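Local coordinates for galactose mutarotase related enzyme (Lactobacillus acidophilus, PDB 3DCD), which is of unknown function but, as a galactose mutarotase relative of the aldose 1-epimerase family, probably binds carbohydrate and may act as an isomerase, at residues V128-D133 and L277-E282; R169-L174 and L205-R210; K201-I206 and G238-Y243. All coordinates share one frame; numbering follows the deposited sequence.

Interaction 1: V128-D133 and L277-E282; sequences VVNKSD and LKPGKE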
loop_
_atom_site.group_PDB
_atom_site.type_symbol
_atom_site.label_atom_id
_atom_site.label_comp_id
_atom_site.label_asym_id
_atom_site.label_seq_id
_atom_site.Cartn_x
_atom_site.Cartn_y
_atom_site.Cartn_z
ATOM N N VAL A 128 8.842 6.818 10.601
ATOM C CA VAL A 128 8.858 6.011 11.833
ATOM C C VAL A 128 10.040 6.466 12.706
ATOM O O VAL A 128 11.169 6.490 12.237
ATOM C CB VAL A 128 8.992 4.501 11.495
ATOM C CG1 VAL A 128 8.986 3.643 12.744
ATOM C CG2 VAL A 128 7.849 4.053 10.561
ATOM N N VAL A 129 9.768 6.826 13.955
ATOM C CA VAL A 129 10.818 7.145 14.920
ATOM C C VAL A 129 10.836 6.081 16.004
ATOM O O VAL A 129 9.817 5.841 16.651
ATOM C CB VAL A 129 10.610 8.548 15.550
ATOM C CG1 VAL A 129 11.711 8.864 16.577
ATOM C CG2 VAL A 129 10.569 9.619 14.440
ATOM N N ASN A 130 11.987 5.438 16.189
ATOM C CA ASN A 130 12.143 4.453 17.250
ATOM C C ASN A 130 12.377 5.155 18.583
ATOM O O ASN A 130 13.355 5.904 18.720
ATOM C CB ASN A 130 13.292 3.507 16.916
ATOM C CG ASN A 130 13.505 2.443 17.983
ATOM O OD1 ASN A 130 12.654 2.239 18.849
ATOM N ND2 ASN A 130 14.650 1.754 17.918
ATOM N N LYS A 131 11.457 4.934 19.528
ATOM C CA LYS A 131 11.490 5.507 20.875
ATOM C C LYS A 131 11.858 4.461 21.930
ATOM O O LYS A 131 11.739 4.703 23.121
ATOM C CB LYS A 131 10.120 6.102 21.217
ATOM C CG LYS A 131 9.748 7.331 20.393
ATOM C CD LYS A 131 10.761 8.453 20.596
ATOM C CE LYS A 131 10.326 9.725 19.885
ATOM N NZ LYS A 131 11.205 10.887 20.236
ATOM N N SER A 132 12.267 3.284 21.462
ATOM C CA SER A 132 12.663 2.174 22.323
ATOM C C SER A 132 14.143 2.302 22.687
ATOM O O SER A 132 14.884 3.030 22.024
ATOM C CB SER A 132 12.448 0.847 21.589
ATOM O OG SER A 132 11.154 0.771 21.023
ATOM N N ASP A 133 14.574 1.579 23.720
ATOM C CA ASP A 133 15.998 1.540 24.057
ATOM C C ASP A 133 16.772 0.476 23.277
ATOM O O ASP A 133 17.990 0.349 23.440
ATOM C CB ASP A 133 16.235 1.444 25.574
ATOM C CG ASP A 133 15.458 0.307 26.241
ATOM O OD1 ASP A 133 14.950 -0.600 25.542
ATOM O OD2 ASP A 133 15.360 0.335 27.489
ATOM N N LEU A 277 15.836 -0.284 12.846
ATOM C CA LEU A 277 15.951 1.136 13.156
ATOM C C LEU A 277 16.512 1.354 14.555
ATOM O O LEU A 277 15.876 1.016 15.562
ATOM C CB LEU A 277 14.581 1.835 12.994
ATOM C CG LEU A 277 14.530 3.360 13.156
ATOM C CD1 LEU A 277 15.359 4.050 12.076
ATOM C CD2 LEU A 277 13.088 3.891 13.134
ATOM N N LYS A 278 17.706 1.941 14.616
ATOM C CA LYS A 278 18.373 2.155 15.902
ATOM C C LYS A 278 17.622 3.151 16.815
ATOM O O LYS A 278 16.865 4.010 16.324
ATOM C CB LYS A 278 19.827 2.592 15.681
ATOM C CG LYS A 278 20.667 1.567 14.934
ATOM C CD LYS A 278 22.149 1.845 15.093
ATOM C CE LYS A 278 22.981 0.846 14.294
ATOM N NZ LYS A 278 24.435 1.112 14.456
ATOM N N PRO A 279 17.817 3.033 18.144
ATOM C CA PRO A 279 17.103 3.875 19.104
ATOM C C PRO A 279 17.227 5.365 18.793
ATOM O O PRO A 279 18.306 5.843 18.461
ATOM C CB PRO A 279 17.775 3.527 20.438
ATOM C CG PRO A 279 18.234 2.120 20.251
ATOM C CD PRO A 279 18.715 2.079 18.832
ATOM N N GLY A 280 16.102 6.068 18.839
ATOM C CA GLY A 280 16.056 7.504 18.580
ATOM C C GLY A 280 16.077 7.936 17.123
ATOM O O GLY A 280 15.828 9.110 16.834
ATOM N N LYS A 281 16.356 7.007 16.210
ATOM C CA LYS A 281 16.474 7.326 14.781
ATOM C C LYS A 281 15.141 7.380 14.038
ATOM O O LYS A 281 14.118 6.878 14.528
ATOM C CB LYS A 281 17.379 6.323 14.071
ATOM C CG LYS A 281 18.778 6.189 14.658
ATOM C CD LYS A 281 19.621 7.426 14.433
ATOM C CE LYS A 281 21.042 7.204 14.957
ATOM N NZ LYS A 281 21.848 6.382 14.011
ATOM N N GLU A 282 15.171 7.996 12.858
ATOM C CA GLU A 282 14.002 8.105 11.983
ATOM C C GLU A 282 14.234 7.386 10.653
ATOM O O GLU A 282 15.298 7.501 10.040
ATOM C CB GLU A 282 13.594 9.583 11.767
ATOM C CG GLU A 282 12.362 9.789 10.855
ATOM C CD GLU A 282 11.897 11.246 10.741
ATOM O OE1 GLU A 282 12.531 12.146 11.352
ATOM O OE2 GLU A 282 10.871 11.499 10.066
#

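Interaction 2: R169-L174 and L205-R210; sequences RVRIPL and LIYELR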
loop_
_atom_site.group_PDB
_atom_site.type_symbol
_atom_site.label_atom_id
_atom_site.label_comp_id
_atom_site.label_asym_id
_atom_site.label_seq_id
_atom_site.Cartn_x
_atom_site.Cartn_y
_atom_site.Cartn_z
ATOM N N ARG A 169 11.394 -8.442 -14.132
ATOM C CA ARG A 169 11.640 -8.403 -12.704
ATOM C C ARG A 169 11.283 -9.735 -12.061
ATOM O O ARG A 169 10.442 -10.483 -12.574
ATOM C CB ARG A 169 10.801 -7.291 -12.045
ATOM C CG ARG A 169 11.258 -5.857 -12.335
ATOM C CD ARG A 169 10.161 -4.876 -11.883
ATOM N NE ARG A 169 10.504 -3.459 -12.078
ATOM C CZ ARG A 169 10.269 -2.756 -13.184
ATOM N NH1 ARG A 169 9.731 -3.322 -14.263
ATOM N NH2 ARG A 169 10.591 -1.465 -13.217
ATOM N N VAL A 170 11.889 -10.018 -10.912
ATOM C CA VAL A 170 11.631 -11.285 -10.227
ATOM C C VAL A 170 10.275 -11.199 -9.538
ATOM O O VAL A 170 10.019 -10.239 -8.800
ATOM C CB VAL A 170 12.722 -11.600 -9.188
ATOM C CG1 VAL A 170 12.407 -12.899 -8.448
ATOM C CG2 VAL A 170 14.095 -11.698 -9.870
ATOM N N ARG A 171 9.401 -12.167 -9.812
ATOM C CA ARG A 171 8.140 -12.296 -9.069
ATOM C C ARG A 171 8.336 -13.283 -7.932
ATOM O O ARG A 171 8.944 -14.347 -8.128
ATOM C CB ARG A 171 7.018 -12.833 -9.970
ATOM C CG ARG A 171 5.657 -12.951 -9.254
ATOM C CD ARG A 171 4.684 -13.801 -10.050
ATOM N NE ARG A 171 3.591 -14.301 -9.204
ATOM C CZ ARG A 171 2.532 -14.941 -9.683
ATOM N NH1 ARG A 171 2.431 -15.163 -10.990
ATOM N NH2 ARG A 171 1.576 -15.350 -8.869
ATOM N N ILE A 172 7.802 -12.953 -6.759
ATOM C CA ILE A 172 7.794 -13.878 -5.634
ATOM C C ILE A 172 6.385 -14.417 -5.460
ATOM O O ILE A 172 5.505 -13.676 -5.002
ATOM C CB ILE A 172 8.232 -13.207 -4.315
ATOM C CG1 ILE A 172 9.534 -12.400 -4.515
ATOM C CG2 ILE A 172 8.367 -14.281 -3.176
ATOM C CD1 ILE A 172 9.929 -11.522 -3.315
ATOM N N PRO A 173 6.158 -15.698 -5.805
ATOM C CA PRO A 173 4.779 -16.163 -5.709
ATOM C C PRO A 173 4.362 -16.402 -4.262
ATOM O O PRO A 173 5.209 -16.707 -3.408
ATOM C CB PRO A 173 4.774 -17.489 -6.500
ATOM C CG PRO A 173 6.150 -17.728 -6.948
ATOM C CD PRO A 173 7.071 -16.757 -6.262
ATOM N N LEU A 174 3.065 -16.256 -3.993
ATOM C CA LEU A 174 2.525 -16.561 -2.667
ATOM C C LEU A 174 1.894 -17.940 -2.663
ATOM O O LEU A 174 1.229 -18.316 -3.623
ATOM C CB LEU A 174 1.471 -15.529 -2.252
ATOM C CG LEU A 174 1.914 -14.166 -1.733
ATOM C CD1 LEU A 174 0.777 -13.168 -1.842
ATOM C CD2 LEU A 174 2.398 -14.261 -0.296
ATOM N N LEU A 205 0.382 -10.486 -6.912
ATOM C CA LEU A 205 1.579 -10.566 -7.740
ATOM C C LEU A 205 2.628 -9.697 -7.037
ATOM O O LEU A 205 2.401 -8.511 -6.830
ATOM C CB LEU A 205 1.274 -10.043 -9.151
ATOM C CG LEU A 205 0.064 -10.673 -9.849
ATOM C CD1 LEU A 205 -0.244 -9.970 -11.197
ATOM C CD2 LEU A 205 0.292 -12.167 -10.051
ATOM N N ILE A 206 3.762 -10.290 -6.654
ATOM C CA ILE A 206 4.767 -9.569 -5.883
ATOM C C ILE A 206 6.028 -9.453 -6.697
ATOM O O ILE A 206 6.589 -10.482 -7.084
ATOM C CB ILE A 206 5.096 -10.282 -4.522
ATOM C CG1 ILE A 206 3.828 -10.422 -3.669
ATOM C CG2 ILE A 206 6.204 -9.516 -3.768
ATOM C CD1 ILE A 206 3.999 -11.286 -2.402
ATOM N N TYR A 207 6.462 -8.210 -6.944
ATOM C CA TYR A 207 7.653 -7.959 -7.759
ATOM C C TYR A 207 8.771 -7.321 -6.951
ATOM O O TYR A 207 8.545 -6.398 -6.168
ATOM C CB TYR A 207 7.313 -7.121 -9.004
ATOM C CG TYR A 207 6.246 -7.764 -9.872
ATOM C CD1 TYR A 207 6.539 -8.868 -10.669
ATOM C CD2 TYR A 207 4.927 -7.286 -9.856
ATOM C CE1 TYR A 207 5.554 -9.466 -11.448
ATOM C CE2 TYR A 207 3.936 -7.879 -10.626
ATOM C CZ TYR A 207 4.262 -8.950 -11.434
ATOM O OH TYR A 207 3.278 -9.532 -12.195
ATOM N N GLU A 208 9.972 -7.868 -7.123
ATOM C CA GLU A 208 11.175 -7.322 -6.535
ATOM C C GLU A 208 11.553 -6.092 -7.344
ATOM O O GLU A 208 11.704 -6.179 -8.562
ATOM C CB GLU A 208 12.294 -8.371 -6.582
ATOM C CG GLU A 208 12.053 -9.542 -5.595
ATOM C CD GLU A 208 13.189 -10.553 -5.559
ATOM O OE1 GLU A 208 14.146 -10.435 -6.371
ATOM O OE2 GLU A 208 13.116 -11.472 -4.715
ATOM N N LEU A 209 11.685 -4.957 -6.656
ATOM C CA LEU A 209 12.047 -3.689 -7.281
ATOM C C LEU A 209 13.495 -3.317 -6.980
ATOM O O LEU A 209 14.044 -3.723 -5.951
ATOM C CB LEU A 209 11.125 -2.575 -6.788
ATOM C CG LEU A 209 9.640 -2.762 -7.113
ATOM C CD1 LEU A 209 8.810 -1.615 -6.572
ATOM C CD2 LEU A 209 9.447 -2.864 -8.618
ATOM N N ARG A 210 14.093 -2.562 -7.896
ATOM C CA ARG A 210 15.460 -2.105 -7.767
ATOM C C ARG A 210 15.491 -0.618 -8.116
ATOM O O ARG A 210 14.724 -0.175 -8.990
ATOM C CB ARG A 210 16.345 -2.897 -8.739
ATOM C CG ARG A 210 16.390 -4.411 -8.471
ATOM C CD ARG A 210 17.220 -5.144 -9.539
ATOM N NE ARG A 210 18.585 -4.609 -9.601
ATOM C CZ ARG A 210 19.548 -4.879 -8.729
ATOM N NH1 ARG A 210 19.332 -5.723 -7.723
ATOM N NH2 ARG A 210 20.738 -4.313 -8.883
HETATM O O HOH W 1 12.666 -2.344 -10.532
HETATM O O HOH W 2 13.612 -7.855 -9.885
HETATM O O HOH W 3 3.461 -13.118 -6.658
#

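Interaction 3: K201-I206 and G238-Y243; sequences KDDALI and GIWSQY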
loop_
_atom_site.group_PDB
_atom_site.type_symbol
_atom_site.label_atom_id
_atom_site.label_comp_id
_atom_site.label_asym_id
_atom_site.label_seq_id
_atom_site.Cartn_x
_atom_site.Cartn_y
_atom_site.Cartn_z
ATOM N N LYS A 201 -5.826 -15.297 -9.078
ATOM C CA LYS A 201 -6.301 -16.579 -8.518
ATOM C C LYS A 201 -5.345 -17.169 -7.483
ATOM O O LYS A 201 -5.777 -17.867 -6.564
ATOM C CB LYS A 201 -6.600 -17.616 -9.607
ATOM C CG LYS A 201 -5.409 -18.014 -10.461
ATOM C CD LYS A 201 -5.738 -19.300 -11.241
ATOM C CE LYS A 201 -4.907 -19.411 -12.498
ATOM N NZ LYS A 201 -3.445 -19.284 -12.205
ATOM N N ASP A 202 -4.059 -16.882 -7.642
ATOM C CA ASP A 202 -3.029 -17.343 -6.713
ATOM C C ASP A 202 -2.543 -16.223 -5.796
ATOM O O ASP A 202 -1.373 -16.210 -5.394
ATOM C CB ASP A 202 -1.841 -17.923 -7.488
ATOM C CG ASP A 202 -2.218 -19.146 -8.291
ATOM O OD1 ASP A 202 -3.118 -19.896 -7.873
ATOM O OD2 ASP A 202 -1.635 -19.336 -9.365
ATOM N N ASP A 203 -3.436 -15.288 -5.480
ATOM C CA ASP A 203 -3.152 -14.154 -4.585
ATOM C C ASP A 203 -2.269 -13.084 -5.283
ATOM O O ASP A 203 -2.129 -13.093 -6.506
ATOM C CB ASP A 203 -2.541 -14.675 -3.274
ATOM C CG ASP A 203 -2.860 -13.813 -2.083
ATOM O OD1 ASP A 203 -3.069 -12.581 -2.222
ATOM O OD2 ASP A 203 -2.878 -14.383 -0.977
ATOM N N ALA A 204 -1.719 -12.159 -4.503
ATOM C CA ALA A 204 -1.008 -10.970 -4.988
ATOM C C ALA A 204 0.168 -11.311 -5.891
ATOM O O ALA A 204 0.852 -12.312 -5.669
ATOM C CB ALA A 204 -0.512 -10.132 -3.800
ATOM N N LEU A 205 0.382 -10.486 -6.912
ATOM C CA LEU A 205 1.579 -10.566 -7.740
ATOM C C LEU A 205 2.628 -9.697 -7.037
ATOM O O LEU A 205 2.401 -8.511 -6.830
ATOM C CB LEU A 205 1.274 -10.043 -9.151
ATOM C CG LEU A 205 0.064 -10.673 -9.849
ATOM C CD1 LEU A 205 -0.244 -9.970 -11.197
ATOM C CD2 LEU A 205 0.292 -12.167 -10.051
ATOM N N ILE A 206 3.762 -10.290 -6.654
ATOM C CA ILE A 206 4.767 -9.569 -5.883
ATOM C C ILE A 206 6.028 -9.453 -6.697
ATOM O O ILE A 206 6.589 -10.482 -7.084
ATOM C CB ILE A 206 5.096 -10.282 -4.522
ATOM C CG1 ILE A 206 3.828 -10.422 -3.669
ATOM C CG2 ILE A 206 6.204 -9.516 -3.768
ATOM C CD1 ILE A 206 3.999 -11.286 -2.402
ATOM N N GLY A 238 3.339 -4.973 -4.454
ATOM C CA GLY A 238 2.335 -6.016 -4.667
ATOM C C GLY A 238 1.188 -5.488 -5.505
ATOM O O GLY A 238 0.754 -4.346 -5.325
ATOM N N ILE A 239 0.707 -6.316 -6.428
ATOM C CA ILE A 239 -0.491 -6.015 -7.219
ATOM C C ILE A 239 -1.534 -7.063 -6.837
ATOM O O ILE A 239 -1.246 -8.266 -6.897
ATOM C CB ILE A 239 -0.251 -6.099 -8.776
ATOM C CG1 ILE A 239 1.107 -5.502 -9.219
ATOM C CG2 ILE A 239 -1.445 -5.471 -9.546
ATOM C CD1 ILE A 239 1.307 -4.012 -8.941
ATOM N N TRP A 240 -2.745 -6.627 -6.476
ATOM C CA TRP A 240 -3.735 -7.555 -5.950
ATOM C C TRP A 240 -5.162 -7.072 -6.214
ATOM O O TRP A 240 -5.439 -5.876 -6.185
ATOM C CB TRP A 240 -3.520 -7.731 -4.427
ATOM C CG TRP A 240 -4.600 -8.518 -3.679
ATOM C CD1 TRP A 240 -4.697 -9.884 -3.546
ATOM C CD2 TRP A 240 -5.720 -7.969 -2.978
ATOM N NE1 TRP A 240 -5.812 -10.212 -2.787
ATOM C CE2 TRP A 240 -6.453 -9.055 -2.426
ATOM C CE3 TRP A 240 -6.172 -6.661 -2.749
ATOM C CZ2 TRP A 240 -7.619 -8.870 -1.685
ATOM C CZ3 TRP A 240 -7.339 -6.479 -1.999
ATOM C CH2 TRP A 240 -8.042 -7.579 -1.475
ATOM N N SER A 241 -6.059 -8.016 -6.452
ATOM C CA SER A 241 -7.491 -7.741 -6.315
ATOM C C SER A 241 -8.148 -8.995 -5.716
ATOM O O SER A 241 -7.514 -10.061 -5.675
ATOM C CB SER A 241 -8.091 -7.354 -7.663
ATOM O OG SER A 241 -9.414 -6.840 -7.507
ATOM N N GLN A 242 -9.392 -8.870 -5.252
ATOM C CA GLN A 242 -10.044 -9.966 -4.505
ATOM C C GLN A 242 -10.309 -11.158 -5.412
ATOM O O GLN A 242 -10.515 -11.003 -6.622
ATOM C CB GLN A 242 -11.348 -9.481 -3.838
ATOM C CG GLN A 242 -11.955 -10.443 -2.792
ATOM C CD GLN A 242 -10.967 -10.802 -1.701
ATOM O OE1 GLN A 242 -10.137 -11.681 -1.874
ATOM N NE2 GLN A 242 -11.037 -10.099 -0.588
ATOM N N TYR A 243 -10.259 -12.350 -4.814
ATOM C CA TYR A 243 -10.530 -13.615 -5.486
ATOM C C TYR A 243 -10.913 -14.623 -4.381
ATOM O O TYR A 243 -10.309 -14.603 -3.311
ATOM C CB TYR A 243 -9.273 -14.117 -6.223
ATOM C CG TYR A 243 -9.531 -15.327 -7.081
ATOM C CD1 TYR A 243 -9.473 -16.621 -6.541
ATOM C CD2 TYR A 243 -9.849 -15.184 -8.440
ATOM C CE1 TYR A 243 -9.728 -17.734 -7.317
ATOM C CE2 TYR A 243 -10.097 -16.306 -9.238
ATOM C CZ TYR A 243 -10.039 -17.573 -8.664
ATOM O OH TYR A 243 -10.286 -18.685 -9.443
#

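Interaction 1: V128-D133 and L277-E282
Val129 and Glu282 face each other as a non-hydrogen-bonded pair of antiparallel strands, with CA atoms 4.4 Å apart. The two strands, 121-130 and 282-292, are neighbours in the nine-stranded antiparallel sheet of this galactose mutarotase-like beta fold. The pairing ends where a type II beta turn, Lys278 to Lys281, leads into strand 282-292. Asn130 grips this turn with its backbone at two points. Asn130 N donates to Lys281 O at 3.1 Å, and Asn130 O accepts from Gly280 N. Gly280 has a positive phi, as its place in a type II turn requires. CA-H...O contacts from Val129 CA to Lys281 O and from Glu282 CA to Val128 O line the same seam.

Among the side chains, Val129 CG2 lies 4.0 Å from Glu282 CG, with the two chains slanting across each other. The carboxylate of Glu282 reaches on to Ser127. Leu277 CD2 lies 3.4 Å from Val128 O and also meets Val128 CG1. Pro279 CB sits against Ser132 O at 3.3 Å. The buried amide of Asn130 does most of the polar work. With CG anti to the backbone N (chi1 -180°), the amide extends toward 277-282 and uses both ends. Asn130 OD1 accepts from Ser132 N at 2.8 Å; the donor sits above the side-chain carbonyl plane, and the bond makes an Asx turn. Asn130 ND2 donates to both Glu134 O and Leu277 O; the bond to Leu277 O is 2.8 Å long and bent, 134° at the hydrogen.

Interaction 2: R169-L174 and L205-R210
Arg171 and Tyr207 form a single backbone bridge, with a hydrogen bond on each side of it. Glu208 N donates to Val170 O at 2.9 Å, almost straight. Ile172 N donates to Ile206 O at 2.8 Å.

The Arg171 side chain passes Tyr207 and Ile206 and ends at Leu205, crossing that side chain at a slant. Arg171 CB lies 4.0 Å from Tyr207 CE1. Arg171 CG sits 3.4 Å from Ile206 O and also near the Tyr207 ring. A chi1 of -178° turns CG away from the backbone N, and the chain stays extended to NE, which carries the guanidinium over to Leu205. Arg171 NE donates to a water at 2.8 Å; the same water accepts from Ile206 N and lies within bonding distance of Ile172 O. At the tip, Leu205 CD2 rests over the centre of one guanidinium face, 3.6 Å from Arg171 CZ, with NH1 and NH2 also against it.

Glu208 OE2 lies 3.5 Å from Ile172 CD1, and Glu208 OE1 lies against Val170 CB. Arg184 bridges to OE2. Leu174 CG packs on Ile206 CD1.

The axes of 169-171 and 205-208 lie 140° apart, N to C. This is a short, splayed antiparallel beta bridge, joining strand 169-175 of a small three-stranded sheet to strand 205-208 of a larger one.

Interaction 3: K201-I206 and G238-Y243
Leu205 and Ile239 form an antiparallel hydrogen-bonded pair. Backbone bonds come first: Leu205 N donates to Ile239 O and Ile239 N to Leu205 O, both at 2.8 Å. CA-H...O contacts from Ala204 CA to Ile239 O and from Gly238 CA to Leu205 O flank them.

Apolar contacts are few. Ala204 CB touches Trp240 CB at 3.9 Å, and Leu205 CB faces Ile239 CB. Phe161 packs on both Leu205 and Ile239.

Two polar atoms lie beside the indole. Asp203 OD1 accepts from Ala204 N at 2.7 Å and comes within 3.4 Å of Trp240 CD1, its carboxylate plane turned 50° from the ring. Ala204 N itself lies at the indole edge.

The aromatic contact is a CH-pi interaction. Lys201 CA stands 3.5 Å from the Tyr243 ring centroid, 3° off the ring normal, and Lys201 CB leans over Tyr243 CZ. In Tyr243 a chi1 of -173° places the ring on the far side of CB from the backbone N, toward Lys201. A serine here would remove the ring face, and Lys201 CA and CB would probably lose the surface they pack on.

Directional bonds thus fix the strand register, while beyond the strands the chains meet mainly through dispersion and weakly polar CH contacts.

How the interactions relate
From the N terminus, the chain first reaches 128-133, at the end of strand 121-130. Interaction 1 closes the longest loop, returning only at 277-282. Interactions 2 and 3 are both nested inside it. Interaction 2 joins 169-174 to 205-210. Interaction 3 begins at 201-206, where interaction 2 ends, and closes at 238-243. The two share Leu205 and Ile206. Strand 205-208 therefore links strand 169-175 to strand 236-240. Interaction 1 ties the end of strand 121-130 to the turn between strands 275-277 and 282-292, and so joins the two larger sheets. Its centre is about 33 Å from that of interaction 3, and the two lie on opposite sides of the chain's centre.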